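Local coordinates for protein Bd0816 (Bdellovibrio bacteriovorus HD100, PDB 5CER) that probably works as a serine-type D-Ala-D-Ala carboxypeptidase of the S13 family, trimming peptides of the bacterial cell wall, at residues 1-5 with 357-361; 57-61 with 187-191; 260-265 with 323-327. The protein carries 2 engineered substitutions. All blocks are in the same frame, centred on the assembly; numbering follows the deposited sequence.

Contact 1 brings helix 356-375 back to Met1 and Val2, just ahead of strand 3-11, closing a loop of 351 residues that holds both other contacts. Contact 2 closes first along the chain, where the loop 187-191 returns to strand 54-61 in the mixed sheet. Contact 3 follows in series, setting the loop 260-265 against the tight turn that links strands 317-324 and 327-336. Contacts 1 and 3 touch, Arg358 NE lying 3.4 Å from Thr323 CG2, and both reach the same six-stranded antiparallel sheet. Contact 2 lies on the other side of the chain's centre, with its nearest atoms about 37 Å from contact 1 and about 35 Å from contact 3.

Contact 1: residues 1-5 with 357-361; sequences MVYVN and DRGVA. Engineered in segment 1-5: Met1 (natural residue Lys).
Met1 and Asp357 carry the polar half of this surface contact. The terminal nitrogen, Met1 N, lies 2.8 Å from Asp357 OD2 in a salt bridge that is also a hydrogen bond, made to the carboxylate's syn lone pair. Met1 is engineered in place of the natural lysine, and its CB is directed away from the helix. Two further acceptors, Gln353 OE1 and Asp350 OD2, share the same nitrogen, while Asp357 OD2 also accepts a bond from the backbone N of Asp350.

Val2 supplies the van der Waals packing, its two methyls dividing the work. CG1, anti to the backbone N (chi1 -176°), makes an apolar contact with Ala361 CB at 3.9 Å, one helical turn on from Asp357. CG2 slides along the acid instead, 3.6 Å from Asp357 CG, and a looser apolar touch joins it to Val360 CG1 at 4.3 Å. Helix 356-375 packs here beside the antiparallel sheet of strands 3-11 and 339-348, where Leu347 and Met364 also touch Val2.

Asp357 lies at the start of the helix, whose end may help to stabilise its negative charge, as the amino terminus probably does. Asp357 is poorly ordered, so its details deserve caution, but an N-terminal ammonium held by two carboxylates and one amide oxygen probably stays charged, and it ties the residues just ahead of strand 3-11 to the helix's first turn.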
ATOM      1  N   MET A   1      17.462 -15.287  -3.579  1.00 29.44           N
ATOM      2  CA  MET A   1      18.102 -15.284  -2.229  1.00 29.58           C
ATOM      3  C   MET A   1      17.543 -14.181  -1.348  1.00 28.57           C
ATOM      4  O   MET A   1      17.236 -13.068  -1.859  1.00 29.69           O
ATOM      5  CB  MET A   1      19.622 -15.137  -2.323  1.00 30.69           C
ATOM      6  CG  MET A   1      20.303 -16.432  -2.685  1.00 33.10           C
ATOM      7  SD  MET A   1      22.082 -16.426  -3.026  1.00 36.27           S
ATOM      8  CE  MET A   1      22.638 -15.132  -1.987  1.00 36.55           C
ATOM      9  N   VAL A   2      17.418 -14.460  -0.051  1.00 26.78           N
ATOM     10  CA  VAL A   2      16.871 -13.500   0.877  1.00 26.03           C
ATOM     11  C   VAL A   2      17.824 -13.303   1.995  1.00 26.59           C
ATOM     12  O   VAL A   2      18.241 -14.269   2.633  1.00 28.21           O
ATOM     13  CB  VAL A   2      15.524 -13.965   1.450  1.00 26.01           C
ATOM     14  CG1 VAL A   2      14.919 -12.888   2.340  1.00 25.00           C
ATOM     15  CG2 VAL A   2      14.543 -14.285   0.317  1.00 26.33           C
ATOM     16  N   TYR A   3      18.136 -12.052   2.275  1.00 26.45           N
ATOM     17  CA  TYR A   3      19.020 -11.720   3.370  1.00 27.09           C
ATOM     18  C   TYR A   3      18.947 -10.277   3.788  1.00 26.73           C
ATOM     19  O   TYR A   3      18.441  -9.406   3.053  1.00 25.04           O
ATOM     20  CB  TYR A   3      20.475 -12.058   3.031  1.00 28.67           C
ATOM     21  CG  TYR A   3      20.995 -11.484   1.742  1.00 28.89           C
ATOM     22  CD1 TYR A   3      21.542 -10.199   1.685  1.00 28.47           C
ATOM     23  CD2 TYR A   3      20.967 -12.245   0.562  1.00 29.65           C
ATOM     24  CE1 TYR A   3      22.042  -9.687   0.490  1.00 28.30           C
ATOM     25  CE2 TYR A   3      21.470 -11.738  -0.635  1.00 29.20           C
ATOM     26  CZ  TYR A   3      22.012 -10.475  -0.653  1.00 28.44           C
ATOM     27  OH  TYR A   3      22.497  -9.993  -1.835  1.00 29.08           O
ATOM     28  N   VAL A   4      19.473 -10.039   4.992  1.00 26.89           N
ATOM     29  CA  VAL A   4      19.455  -8.711   5.627  1.00 26.16           C
ATOM     30  C   VAL A   4      20.539  -7.827   5.004  1.00 25.36           C
ATOM     31  O   VAL A   4      21.672  -8.203   4.993  1.00 25.15           O
ATOM     32  CB  VAL A   4      19.684  -8.803   7.141  1.00 25.28           C
ATOM     33  CG1 VAL A   4      19.795  -7.392   7.750  1.00 25.22           C
ATOM     34  CG2 VAL A   4      18.538  -9.566   7.813  1.00 24.52           C
ATOM     35  N   ASN A   5      20.138  -6.718   4.402  1.00 24.65           N
ATOM     36  CA  ASN A   5      21.051  -5.697   3.994  1.00 25.56           C
ATOM     37  C   ASN A   5      21.451  -4.906   5.196  1.00 25.83           C
ATOM     38  O   ASN A   5      22.591  -4.711   5.456  1.00 28.16           O
ATOM     39  CB  ASN A   5      20.410  -4.802   2.915  1.00 26.55           C
ATOM     40  CG  ASN A   5      20.370  -5.475   1.516  1.00 26.79           C
ATOM     41  OD1 ASN A   5      21.259  -6.253   1.190  1.00 27.87           O
ATOM     42  ND2 ASN A   5      19.352  -5.142   0.692  1.00 24.82           N
ATOM     43  N   ASP A 357      10.426 -15.805  -2.658  1.00144.35           N
ATOM     44  CA  ASP A 357      11.303 -14.903  -1.855  1.00138.22           C
ATOM     45  C   ASP A 357      10.477 -13.781  -1.185  1.00127.81           C
ATOM     46  O   ASP A 357      10.750 -13.405  -0.053  1.00120.74           O
ATOM     47  CB  ASP A 357      12.431 -14.259  -2.693  1.00143.78           C
ATOM     48  CG  ASP A 357      13.596 -15.206  -3.013  1.00154.77           C
ATOM     49  OD1 ASP A 357      13.485 -16.460  -2.856  1.00158.97           O
ATOM     50  OD2 ASP A 357      14.684 -14.672  -3.435  1.00159.22           O
ATOM     51  N   ARG A 358       9.441 -13.280  -1.847  1.00127.09           N
ATOM     52  CA  ARG A 358       8.679 -12.169  -1.256  1.00117.24           C
ATOM     53  C   ARG A 358       8.036 -12.584   0.077  1.00109.89           C
ATOM     54  O   ARG A 358       8.165 -11.893   1.065  1.00102.84           O
ATOM     55  CB  ARG A 358       7.605 -11.664  -2.215  1.00117.78           C
ATOM     56  CG  ARG A 358       7.109 -10.266  -1.868  1.00108.96           C
ATOM     57  CD  ARG A 358       5.887  -9.913  -2.663  1.00107.77           C
ATOM     58  NE  ARG A 358       6.201  -9.591  -4.041  1.00114.03           N
ATOM     59  CZ  ARG A 358       5.314  -9.195  -4.942  1.00113.03           C
ATOM     60  NH1 ARG A 358       4.023  -9.103  -4.647  1.00108.35           N
ATOM     61  NH2 ARG A 358       5.741  -8.914  -6.156  1.00118.78           N
ATOM     62  N   GLY A 359       7.369 -13.735   0.084  1.00113.62           N
ATOM     63  CA  GLY A 359       6.716 -14.270   1.291  1.00108.67           C
ATOM     64  C   GLY A 359       7.676 -14.595   2.419  1.00106.41           C
ATOM     65  O   GLY A 359       7.370 -14.362   3.583  1.00 98.98           O
ATOM     66  N   VAL A 360       8.827 -15.146   2.063  1.00113.07           N
ATOM     67  CA  VAL A 360       9.865 -15.481   3.036  1.00112.48           C
ATOM     68  C   VAL A 360      10.390 -14.193   3.687  1.00104.49           C
ATOM     69  O   VAL A 360      10.482 -14.093   4.876  1.00 97.76           O
ATOM     70  CB  VAL A 360      10.998 -16.281   2.346  1.00123.06           C
ATOM     71  CG1 VAL A 360      12.203 -16.441   3.252  1.00123.52           C
ATOM     72  CG2 VAL A 360      10.511 -17.643   1.914  1.00130.58           C
ATOM     73  N   ALA A 361      10.690 -13.193   2.870  1.00106.47           N
ATOM     74  CA  ALA A 361      11.166 -11.919   3.354  1.00101.94           C
ATOM     75  C   ALA A 361      10.155 -11.262   4.253  1.00 94.53           C
ATOM     76  O   ALA A 361      10.521 -10.710   5.298  1.00 90.55           O
ATOM     77  CB  ALA A 361      11.518 -10.991   2.201  1.00105.59           C
TER

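Contact 2: residues 57-61 with 187-191; sequences LHLTP and YKKDK
His58 and Tyr187 make the aromatic contact. Their ring centroids are 5.3 Å apart and the planes are inclined at 42°, an oblique aromatic pairing. Tyr187 CE2 lies over one face of the imidazole, offset toward the rim and 4.0 Å from His58 CG. The phenol reaches further toward the strand, bringing Tyr187 OH to 3.4 Å from His58 CB. Chi1 of 174° turns the tyrosine ring from the loop toward the strand.

Charge enters at the imidazole's edge. Lys189, extended beyond CG, brings NZ close to the ring plane, 3.9 Å from His58 CE1 and 4.0 Å from His58 ND1. This ammonium would tend to disfavour a positive charge on His58, whereas Glu72, hydrogen-bonded through OE1 to His58 NE2, would pull the other way and fixes the rotation of the ring.

Further along the strand the contact is a small apolar touch: Thr60 CG2 meets Asp190 CB at 3.9 Å, the side chains crossing at about a right angle. The hydroxyl of Thr60 is engaged elsewhere, in a hydrogen bond with Thr193 OG1.

This is structural packing on a beta-sheet face. Strand 54-61 runs between strands 67-72 and 194-199, and His58 and Thr60 turn to the loop while Leu59 turns away from it. The loop that follows strand 175-181 passes Tyr187 over this face, where its ring also stacks with His70 of strand 67-72, before the chain enters strand 194-199 beside strand 54-61.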
ATOM      1  N   LEU A  57     -12.485  26.457 -11.118  1.00 32.54           N
ATOM      2  CA  LEU A  57     -13.416  26.112 -12.169  1.00 32.55           C
ATOM      3  C   LEU A  57     -14.090  27.425 -12.575  1.00 34.37           C
ATOM      4  O   LEU A  57     -14.721  28.090 -11.755  1.00 37.37           O
ATOM      5  CB  LEU A  57     -14.446  25.105 -11.649  1.00 31.46           C
ATOM      6  CG  LEU A  57     -13.896  23.859 -10.958  1.00 30.12           C
ATOM      7  CD1 LEU A  57     -14.975  23.133 -10.216  1.00 29.97           C
ATOM      8  CD2 LEU A  57     -13.236  22.922 -11.950  1.00 30.86           C
ATOM      9  N   HIS A  58     -13.955  27.773 -13.847  1.00 35.10           N
ATOM     10  CA  HIS A  58     -14.404  29.033 -14.448  1.00 35.04           C
ATOM     11  C   HIS A  58     -15.616  28.704 -15.330  1.00 35.02           C
ATOM     12  O   HIS A  58     -15.475  28.101 -16.383  1.00 35.05           O
ATOM     13  CB  HIS A  58     -13.246  29.635 -15.262  1.00 35.06           C
ATOM     14  CG  HIS A  58     -12.116  30.097 -14.407  1.00 34.57           C
ATOM     15  ND1 HIS A  58     -12.143  31.295 -13.727  1.00 35.19           N
ATOM     16  CD2 HIS A  58     -10.948  29.505 -14.081  1.00 33.94           C
ATOM     17  CE1 HIS A  58     -11.030  31.428 -13.033  1.00 34.88           C
ATOM     18  NE2 HIS A  58     -10.290  30.352 -13.226  1.00 34.26           N
ATOM     19  N   LEU A  59     -16.791  29.069 -14.846  1.00 35.75           N
ATOM     20  CA  LEU A  59     -18.067  28.651 -15.398  1.00 35.90           C
ATOM     21  C   LEU A  59     -18.740  29.859 -16.052  1.00 38.68           C
ATOM     22  O   LEU A  59     -19.000  30.886 -15.390  1.00 39.09           O
ATOM     23  CB  LEU A  59     -18.910  28.086 -14.260  1.00 35.18           C
ATOM     24  CG  LEU A  59     -18.611  26.628 -13.941  1.00 34.47           C
ATOM     25  CD1 LEU A  59     -18.620  26.392 -12.438  1.00 34.64           C
ATOM     26  CD2 LEU A  59     -19.579  25.668 -14.604  1.00 34.97           C
ATOM     27  N   THR A  60     -18.985  29.763 -17.366  1.00 39.34           N
ATOM     28  CA  THR A  60     -19.571  30.850 -18.129  1.00 39.54           C
ATOM     29  C   THR A  60     -20.850  30.350 -18.810  1.00 41.34           C
ATOM     30  O   THR A  60     -20.786  29.395 -19.569  1.00 41.47           O
ATOM     31  CB  THR A  60     -18.553  31.360 -19.189  1.00 38.79           C
ATOM     32  OG1 THR A  60     -17.312  31.709 -18.565  1.00 37.04           O
ATOM     33  CG2 THR A  60     -19.098  32.544 -19.971  1.00 39.65           C
ATOM     34  N   PRO A  61     -22.006  31.012 -18.570  1.00 44.03           N
ATOM     35  CA  PRO A  61     -23.224  30.602 -19.284  1.00 45.37           C
ATOM     36  C   PRO A  61     -23.173  30.745 -20.813  1.00 47.42           C
ATOM     37  O   PRO A  61     -22.636  31.743 -21.337  1.00 48.11           O
ATOM     38  CB  PRO A  61     -24.330  31.505 -18.716  1.00 46.30           C
ATOM     39  CG  PRO A  61     -23.726  32.333 -17.647  1.00 46.47           C
ATOM     40  CD  PRO A  61     -22.253  32.106 -17.599  1.00 45.94           C
ATOM     41  N   TYR A 187      -6.049  31.784 -21.522  1.00 53.49           N
ATOM     42  CA  TYR A 187      -7.414  31.831 -21.027  1.00 53.43           C
ATOM     43  C   TYR A 187      -7.673  33.191 -20.446  1.00 55.94           C
ATOM     44  O   TYR A 187      -6.961  33.627 -19.559  1.00 57.22           O
ATOM     45  CB  TYR A 187      -7.726  30.738 -19.987  1.00 50.39           C
ATOM     46  CG  TYR A 187      -9.112  30.946 -19.421  1.00 49.65           C
ATOM     47  CD1 TYR A 187     -10.247  30.574 -20.154  1.00 49.81           C
ATOM     48  CD2 TYR A 187      -9.301  31.593 -18.199  1.00 48.90           C
ATOM     49  CE1 TYR A 187     -11.525  30.802 -19.665  1.00 49.73           C
ATOM     50  CE2 TYR A 187     -10.577  31.809 -17.694  1.00 48.76           C
ATOM     51  CZ  TYR A 187     -11.684  31.422 -18.428  1.00 49.33           C
ATOM     52  OH  TYR A 187     -12.955  31.657 -17.934  1.00 49.55           O
ATOM     53  N   LYS A 188      -8.714  33.842 -20.929  1.00 59.70           N
ATOM     54  CA  LYS A 188      -9.225  35.073 -20.328  1.00 63.11           C
ATOM     55  C   LYS A 188     -10.750  34.923 -20.258  1.00 64.43           C
ATOM     56  O   LYS A 188     -11.392  34.351 -21.155  1.00 64.36           O
ATOM     57  CB  LYS A 188      -8.747  36.327 -21.121  1.00 65.84           C
ATOM     58  CG  LYS A 188      -7.347  36.985 -20.629  1.00 67.26           C
ATOM     59  CD  LYS A 188      -7.504  37.546 -19.226  1.00 67.52           C
ATOM     60  CE  LYS A 188      -6.252  38.198 -18.695  1.00 68.64           C
ATOM     61  NZ  LYS A 188      -6.398  39.666 -18.493  1.00 71.26           N
ATOM     62  N   LYS A 189     -11.334  35.450 -19.195  1.00 65.32           N
ATOM     63  CA  LYS A 189     -12.719  35.143 -18.877  1.00 65.60           C
ATOM     64  C   LYS A 189     -13.698  36.231 -19.330  1.00 67.53           C
ATOM     65  O   LYS A 189     -13.341  37.401 -19.388  1.00 67.39           O
ATOM     66  CB  LYS A 189     -12.898  34.821 -17.399  1.00 64.96           C
ATOM     67  CG  LYS A 189     -12.204  35.701 -16.390  1.00 66.34           C
ATOM     68  CD  LYS A 189     -12.587  35.223 -14.998  1.00 65.77           C
ATOM     69  CE  LYS A 189     -11.646  35.752 -13.939  1.00 66.30           C
ATOM     70  NZ  LYS A 189     -12.018  35.170 -12.621  1.00 65.20           N
ATOM     71  N   ASP A 190     -14.930  35.806 -19.638  1.00 67.96           N
ATOM     72  CA  ASP A 190     -16.004  36.703 -20.059  1.00 72.14           C
ATOM     73  C   ASP A 190     -16.496  37.526 -18.899  1.00 70.46           C
ATOM     74  O   ASP A 190     -16.271  37.190 -17.738  1.00 66.25           O
ATOM     75  CB  ASP A 190     -17.235  35.940 -20.604  1.00 75.61           C
ATOM     76  CG  ASP A 190     -17.451  36.070 -22.144  1.00 80.31           C
ATOM     77  OD1 ASP A 190     -16.404  36.109 -22.859  1.00 83.98           O
ATOM     78  OD2 ASP A 190     -18.672  36.143 -22.614  1.00 83.89           O
ATOM     79  N   LYS A 191     -17.199  38.602 -19.248  1.00 70.94           N
ATOM     80  CA  LYS A 191     -17.871  39.436 -18.239  1.00 70.92           C
ATOM     81  C   LYS A 191     -18.757  38.638 -17.294  1.00 67.58           C
ATOM     82  O   LYS A 191     -18.863  38.999 -16.129  1.00 66.11           O
ATOM     83  CB  LYS A 191     -18.687  40.633 -18.819  1.00 73.44           C
ATOM     84  CG  LYS A 191     -18.811  40.673 -20.341  1.00 75.63           C
ATOM     85  CD  LYS A 191     -19.668  41.791 -20.974  1.00 79.92           C
ATOM     86  CE  LYS A 191     -20.184  41.431 -22.374  1.00 81.69           C
ATOM     87  NZ  LYS A 191     -21.052  42.498 -22.940  1.00 84.35           N
TER

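Contact 3: residues 260-265 with 323-327; sequences TAKPIY and TVNKA
Tyr265 lays one face of its ring against Val324. The valine's CG2 stands over that face, 3.8 Å from the ring centroid and 28° off the normal, a CH-pi contact. CB of Val324 lies at the rim, 3.4 Å from Tyr265 CE1. The two side chains slide past each other in opposite directions; chi1 of -64° sets the valine's CG1 anti to the carbonyl carbon and puts CG2 between the backbone N and that carbon.

Lys326 meets the other side of the ring's outline, crossing the tyrosine at about a right angle. Its CB lies 3.7 Å from Tyr265 CE2, approaching obliquely. A bend at chi2 (-56°) then carries the chain away from the ring, so that NZ ends in salt bridges with Asp352 and Asp350.

A water lies in the ring plane at the phenol's edge, 3.0 Å from Tyr265 OH, and accepts a bond of 3.2 Å from Asn325 N. This bridge joins the hydroxyl to the backbone of a type I turn, itself closed by paired bonds between Val324 and Ala327. Pro263 adds a light touch, its CG 4.4 Å from Lys326 CG.

Strand 317-324, which carries the Lys-Thr-Gly motif characteristic of penicillin-binding enzymes just ahead of Thr323, leads through this turn into strand 327-336 of the six-stranded antiparallel sheet. Asn325 and Lys326 pair with Met351 and Thr349 after strand 339-348. On the other side, residues 260-265 belong to the long loop between strands 247-248 and 267-268 of the small three-stranded sheet, so the tyrosine packs that sheet's connecting loop onto the hairpin.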
ATOM      1  N   THR A 260      13.025  -4.939 -16.020  1.00 36.64           N
ATOM      2  CA  THR A 260      12.996  -6.213 -15.271  1.00 38.19           C
ATOM      3  C   THR A 260      14.381  -6.868 -15.162  1.00 40.08           C
ATOM      4  O   THR A 260      14.814  -7.253 -14.092  1.00 39.37           O
ATOM      5  CB  THR A 260      11.934  -7.227 -15.860  1.00 40.08           C
ATOM      6  OG1 THR A 260      10.647  -6.608 -15.890  1.00 41.26           O
ATOM      7  CG2 THR A 260      11.826  -8.535 -15.047  1.00 40.46           C
ATOM      8  N   ALA A 261      15.079  -6.972 -16.292  1.00 43.92           N
ATOM      9  CA  ALA A 261      16.470  -7.492 -16.326  1.00 44.30           C
ATOM     10  C   ALA A 261      17.516  -6.543 -15.684  1.00 43.60           C
ATOM     11  O   ALA A 261      18.435  -7.009 -15.034  1.00 43.85           O
ATOM     12  CB  ALA A 261      16.875  -7.824 -17.754  1.00 44.12           C
ATOM     13  N   LYS A 262      17.358  -5.232 -15.888  1.00 42.93           N
ATOM     14  CA  LYS A 262      18.304  -4.218 -15.426  1.00 42.79           C
ATOM     15  C   LYS A 262      17.570  -3.170 -14.580  1.00 39.66           C
ATOM     16  O   LYS A 262      17.317  -2.060 -15.034  1.00 37.74           O
ATOM     17  CB  LYS A 262      18.959  -3.512 -16.602  1.00 44.50           C
ATOM     18  CG  LYS A 262      19.938  -4.321 -17.389  1.00 47.78           C
ATOM     19  CD  LYS A 262      21.268  -4.427 -16.684  1.00 49.88           C
ATOM     20  CE  LYS A 262      22.293  -5.202 -17.516  1.00 53.76           C
ATOM     21  NZ  LYS A 262      23.005  -6.229 -16.705  1.00 54.37           N
ATOM     22  N   PRO A 263      17.257  -3.520 -13.337  1.00 37.84           N
ATOM     23  CA  PRO A 263      16.475  -2.580 -12.525  1.00 36.67           C
ATOM     24  C   PRO A 263      17.273  -1.372 -12.036  1.00 35.27           C
ATOM     25  O   PRO A 263      18.484  -1.448 -11.882  1.00 37.81           O
ATOM     26  CB  PRO A 263      16.003  -3.446 -11.358  1.00 35.69           C
ATOM     27  CG  PRO A 263      17.105  -4.462 -11.206  1.00 36.91           C
ATOM     28  CD  PRO A 263      17.567  -4.764 -12.609  1.00 37.50           C
ATOM     29  N   ILE A 264      16.581  -0.258 -11.826  1.00 32.85           N
ATOM     30  CA  ILE A 264      17.145   0.953 -11.219  1.00 30.44           C
ATOM     31  C   ILE A 264      16.182   1.341 -10.114  1.00 27.27           C
ATOM     32  O   ILE A 264      14.998   1.592 -10.370  1.00 24.93           O
ATOM     33  CB  ILE A 264      17.273   2.091 -12.274  1.00 31.10           C
ATOM     34  CG1 ILE A 264      18.229   1.639 -13.388  1.00 33.35           C
ATOM     35  CG2 ILE A 264      17.763   3.416 -11.668  1.00 29.61           C
ATOM     36  CD1 ILE A 264      17.969   2.335 -14.729  1.00 34.69           C
ATOM     37  N   TYR A 265      16.731   1.534  -8.933  1.00 26.01           N
ATOM     38  CA  TYR A 265      15.946   1.824  -7.758  1.00 24.15           C
ATOM     39  C   TYR A 265      16.454   3.066  -6.985  1.00 23.44           C
ATOM     40  O   TYR A 265      17.643   3.310  -6.921  1.00 22.95           O
ATOM     41  CB  TYR A 265      16.070   0.650  -6.837  1.00 23.77           C
ATOM     42  CG  TYR A 265      15.511  -0.648  -7.348  1.00 25.17           C
ATOM     43  CD1 TYR A 265      14.142  -0.750  -7.696  1.00 25.77           C
ATOM     44  CD2 TYR A 265      16.296  -1.806  -7.405  1.00 24.89           C
ATOM     45  CE1 TYR A 265      13.597  -1.952  -8.128  1.00 25.78           C
ATOM     46  CE2 TYR A 265      15.749  -3.015  -7.786  1.00 25.92           C
ATOM     47  CZ  TYR A 265      14.397  -3.087  -8.147  1.00 26.77           C
ATOM     48  OH  TYR A 265      13.843  -4.311  -8.551  1.00 28.08           O
ATOM     49  N   THR A 323       8.207  -3.129  -1.560  1.00 30.97           N
ATOM     50  CA  THR A 323       8.355  -4.349  -2.329  1.00 31.59           C
ATOM     51  C   THR A 323       8.820  -4.060  -3.754  1.00 33.74           C
ATOM     52  O   THR A 323       8.120  -3.352  -4.497  1.00 35.96           O
ATOM     53  CB  THR A 323       7.008  -5.040  -2.446  1.00 33.31           C
ATOM     54  OG1 THR A 323       6.472  -5.275  -1.146  1.00 33.22           O
ATOM     55  CG2 THR A 323       7.162  -6.392  -3.191  1.00 33.62           C
ATOM     56  N   VAL A 324      10.012  -4.522  -4.111  1.00 31.28           N
ATOM     57  CA  VAL A 324      10.464  -4.564  -5.524  1.00 32.58           C
ATOM     58  C   VAL A 324      11.117  -5.931  -5.706  1.00 31.07           C
ATOM     59  O   VAL A 324      11.223  -6.670  -4.745  1.00 26.72           O
ATOM     60  CB  VAL A 324      11.415  -3.419  -5.955  1.00 33.25           C
ATOM     61  CG1 VAL A 324      10.692  -2.072  -5.867  1.00 34.46           C
ATOM     62  CG2 VAL A 324      12.637  -3.383  -5.093  1.00 33.55           C
ATOM     63  N   ASN A 325      11.494  -6.263  -6.955  1.00 32.64           N
ATOM     64  CA  ASN A 325      12.035  -7.581  -7.241  1.00 31.42           C
ATOM     65  C   ASN A 325      13.291  -7.904  -6.415  1.00 29.75           C
ATOM     66  O   ASN A 325      13.446  -9.046  -5.989  1.00 27.92           O
ATOM     67  CB  ASN A 325      12.314  -7.739  -8.715  1.00 34.12           C
ATOM     68  CG  ASN A 325      11.056  -7.938  -9.536  1.00 36.10           C
ATOM     69  OD1 ASN A 325       9.970  -8.162  -9.012  1.00 35.85           O
ATOM     70  ND2 ASN A 325      11.196  -7.833 -10.843  1.00 38.27           N
ATOM     71  N   LYS A 326      14.120  -6.880  -6.159  1.00 29.60           N
ATOM     72  CA  LYS A 326      15.362  -7.041  -5.414  1.00 29.38           C
ATOM     73  C   LYS A 326      15.306  -6.674  -3.919  1.00 27.81           C
ATOM     74  O   LYS A 326      16.337  -6.761  -3.227  1.00 26.51           O
ATOM     75  CB  LYS A 326      16.506  -6.266  -6.084  1.00 30.81           C
ATOM     76  CG  LYS A 326      16.807  -6.712  -7.476  1.00 32.64           C
ATOM     77  CD  LYS A 326      17.121  -8.188  -7.528  1.00 32.51           C
ATOM     78  CE  LYS A 326      17.635  -8.601  -8.874  1.00 34.35           C
ATOM     79  NZ  LYS A 326      17.808 -10.074  -8.964  1.00 34.50           N
ATOM     80  N   ALA A 327      14.150  -6.249  -3.416  1.00 26.96           N
ATOM     81  CA  ALA A 327      14.087  -5.820  -2.017  1.00 26.02           C
ATOM     82  C   ALA A 327      12.716  -5.941  -1.365  1.00 24.29           C
ATOM     83  O   ALA A 327      11.679  -5.796  -2.016  1.00 23.65           O
ATOM     84  CB  ALA A 327      14.623  -4.378  -1.893  1.00 28.22           C
TER
HETATM   85  O   HOH W   1      10.960  -4.241  -9.374  1.00 13.59           O